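Local coordinates for protein Bis(5'-nucleosyl)-tetraphosphatase [asymmetrical] (Caenorhabditis elegans, PDB 1KTG) that splits diadenosine tetraphosphate asymmetrically into AMP and ATP, as a Nudix hydrolase that depends on divalent metal ions, at residues Phe20-Ala25 and Glu113-Ile118. Residues are numbered along the deposited sequence; the frame is centred on the assembly and turned at random.
Sequences FLLLQA and EDAIKI
Leu22 reaches from the strand to the short helix with one methyl, CD1, and that methyl meets both helix residues that matter most here. It fits into the angle between Ala115 and Ile118, touching both: Leu22 CD1 is 3.6 Å from the backbone Ala115 O and 4.2 Å from Ala115 CB, and it meets the branch methyl of Ile118, with Leu22 CD1 to Ile118 CG2 at 3.8 Å. In Leu22, CD1 is anti to CA (chi2 179°), which carries this methyl out toward the helix. Ile118 presents CG2 because its CG1 arm sits beside the backbone N (chi1 -72°), leaving CG2 beside the carbonyl carbon; the two side chains meet at a slant. Two residues earlier in the strand, Phe20 CB comes to 4.4 Å from Ala115 CB, and the methyl lies obliquely to the phenyl ring. Phe20 and Leu22 alternate with Leu21, whose side chain turns to the opposite side of the sheet, onto Trp107 and Trp109. This is the alpha/beta packing of the Nudix fold: helix 112-119, which follows directly on strand 104-110, folds back over strand 17-25, the antiparallel neighbour of that same strand. The two segments run nearly parallel, at 21°, with their axes 9.3 Å apart, and the contact is wholly apolar apart from the grazed carbonyl. Trp32, from the neighbouring strand 32-38, touches both Leu22 and Ile118. The bound AMP lies about 10 Å from the side chain of Leu22.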
loop_
_atom_site.group_PDB
_atom_site.type_symbol
_atom_site.label_atom_id
_atom_site.label_comp_id
_atom_site.label_asym_id
_atom_site.label_seq_id
_atom_site.Cartn_x
_atom_site.Cartn_y
_atom_site.Cartn_z
ATOM N N PHE A 20 -2.773 -7.538 -5.533
ATOM C CA PHE A 20 -2.412 -6.351 -4.741
ATOM C C PHE A 20 -3.098 -5.078 -5.263
ATOM O O PHE A 20 -3.180 -4.849 -6.486
ATOM C CB PHE A 20 -0.888 -6.143 -4.772
ATOM C CG PHE A 20 -0.114 -7.306 -4.221
ATOM C CD1 PHE A 20 0.363 -8.288 -5.063
ATOM C CD2 PHE A 20 0.089 -7.436 -2.855
ATOM C CE1 PHE A 20 1.057 -9.379 -4.564
ATOM C CE2 PHE A 20 0.788 -8.522 -2.346
ATOM C CZ PHE A 20 1.261 -9.498 -3.211
ATOM N N LEU A 21 -3.568 -4.235 -4.348
ATOM C CA LEU A 21 -4.246 -3.001 -4.733
ATOM C C LEU A 21 -3.252 -1.856 -4.930
ATOM O O LEU A 21 -2.480 -1.539 -4.036
ATOM C CB LEU A 21 -5.291 -2.599 -3.685
ATOM C CG LEU A 21 -6.065 -1.297 -3.958
ATOM C CD1 LEU A 21 -6.905 -1.390 -5.229
ATOM C CD2 LEU A 21 -6.933 -0.893 -2.763
ATOM N N LEU A 22 -3.266 -1.259 -6.111
ATOM C CA LEU A 22 -2.445 -0.094 -6.386
ATOM C C LEU A 22 -3.353 1.064 -6.766
ATOM O O LEU A 22 -4.390 0.864 -7.434
ATOM C CB LEU A 22 -1.437 -0.368 -7.502
ATOM C CG LEU A 22 -0.356 -1.400 -7.176
ATOM C CD1 LEU A 22 0.549 -1.585 -8.384
ATOM C CD2 LEU A 22 0.467 -0.989 -5.969
ATOM N N LEU A 23 -2.942 2.266 -6.347
ATOM C CA LEU A 23 -3.651 3.522 -6.617
ATOM C C LEU A 23 -2.774 4.469 -7.446
ATOM O O LEU A 23 -1.576 4.625 -7.202
ATOM C CB LEU A 23 -4.016 4.226 -5.312
ATOM C CG LEU A 23 -4.671 3.406 -4.209
ATOM C CD1 LEU A 23 -4.923 4.309 -3.009
ATOM C CD2 LEU A 23 -5.967 2.774 -4.688
ATOM N N GLN A 24 -3.383 5.105 -8.431
ATOM C CA GLN A 24 -2.661 6.007 -9.301
ATOM C C GLN A 24 -2.879 7.448 -8.855
ATOM O O GLN A 24 -4.019 7.927 -8.774
ATOM C CB GLN A 24 -3.110 5.821 -10.748
ATOM C CG GLN A 24 -2.194 6.488 -11.725
ATOM C CD GLN A 24 -2.754 6.524 -13.128
ATOM O OE1 GLN A 24 -3.972 6.560 -13.319
ATOM N NE2 GLN A 24 -1.865 6.533 -14.116
ATOM N N ALA A 25 -1.778 8.135 -8.561
ATOM C CA ALA A 25 -1.829 9.512 -8.095
ATOM C C ALA A 25 -2.485 10.404 -9.132
ATOM O O ALA A 25 -2.282 10.236 -10.328
ATOM C CB ALA A 25 -0.438 10.017 -7.801
ATOM N N GLU A 113 3.474 -9.939 -10.617
ATOM C CA GLU A 113 4.377 -9.423 -11.636
ATOM C C GLU A 113 3.888 -8.112 -12.241
ATOM O O GLU A 113 4.678 -7.204 -12.503
ATOM C CB GLU A 113 4.609 -10.476 -12.702
ATOM C CG GLU A 113 5.336 -11.709 -12.160
ATOM C CD GLU A 113 6.707 -11.405 -11.562
ATOM O OE1 GLU A 113 7.346 -10.394 -11.946
ATOM O OE2 GLU A 113 7.155 -12.194 -10.703
ATOM N N ASP A 114 2.578 -8.020 -12.437
ATOM C CA ASP A 114 1.949 -6.826 -12.977
ATOM C C ASP A 114 2.074 -5.683 -11.976
ATOM O O ASP A 114 2.345 -4.524 -12.345
ATOM C CB ASP A 114 0.475 -7.124 -13.257
ATOM C CG ASP A 114 -0.223 -6.003 -13.974
ATOM O OD1 ASP A 114 -1.371 -5.661 -13.583
ATOM O OD2 ASP A 114 0.291 -5.408 -14.943
ATOM N N ALA A 115 1.876 -6.008 -10.703
ATOM C CA ALA A 115 2.006 -5.014 -9.655
ATOM C C ALA A 115 3.419 -4.439 -9.648
ATOM O O ALA A 115 3.608 -3.224 -9.508
ATOM C CB ALA A 115 1.655 -5.612 -8.299
ATOM N N ILE A 116 4.412 -5.302 -9.823
ATOM C CA ILE A 116 5.803 -4.859 -9.824
ATOM C C ILE A 116 6.056 -3.940 -11.015
ATOM O O ILE A 116 6.654 -2.872 -10.869
ATOM C CB ILE A 116 6.768 -6.061 -9.845
ATOM C CG1 ILE A 116 6.722 -6.796 -8.507
ATOM C CG2 ILE A 116 8.184 -5.614 -10.102
ATOM C CD1 ILE A 116 7.276 -8.213 -8.586
ATOM N N LYS A 117 5.586 -4.349 -12.185
ATOM C CA LYS A 117 5.742 -3.531 -13.378
ATOM C C LYS A 117 5.090 -2.152 -13.202
ATOM O O LYS A 117 5.691 -1.131 -13.552
ATOM C CB LYS A 117 5.144 -4.235 -14.592
ATOM N N ILE A 118 3.864 -2.130 -12.680
ATOM C CA ILE A 118 3.104 -0.884 -12.533
ATOM C C ILE A 118 3.707 0.033 -11.452
ATOM O O ILE A 118 3.771 1.250 -11.634
ATOM C CB ILE A 118 1.608 -1.173 -12.247
ATOM C CG1 ILE A 118 0.925 -1.702 -13.516
ATOM C CG2 ILE A 118 0.897 0.081 -11.750
ATOM C CD1 ILE A 118 -0.538 -2.140 -13.328
#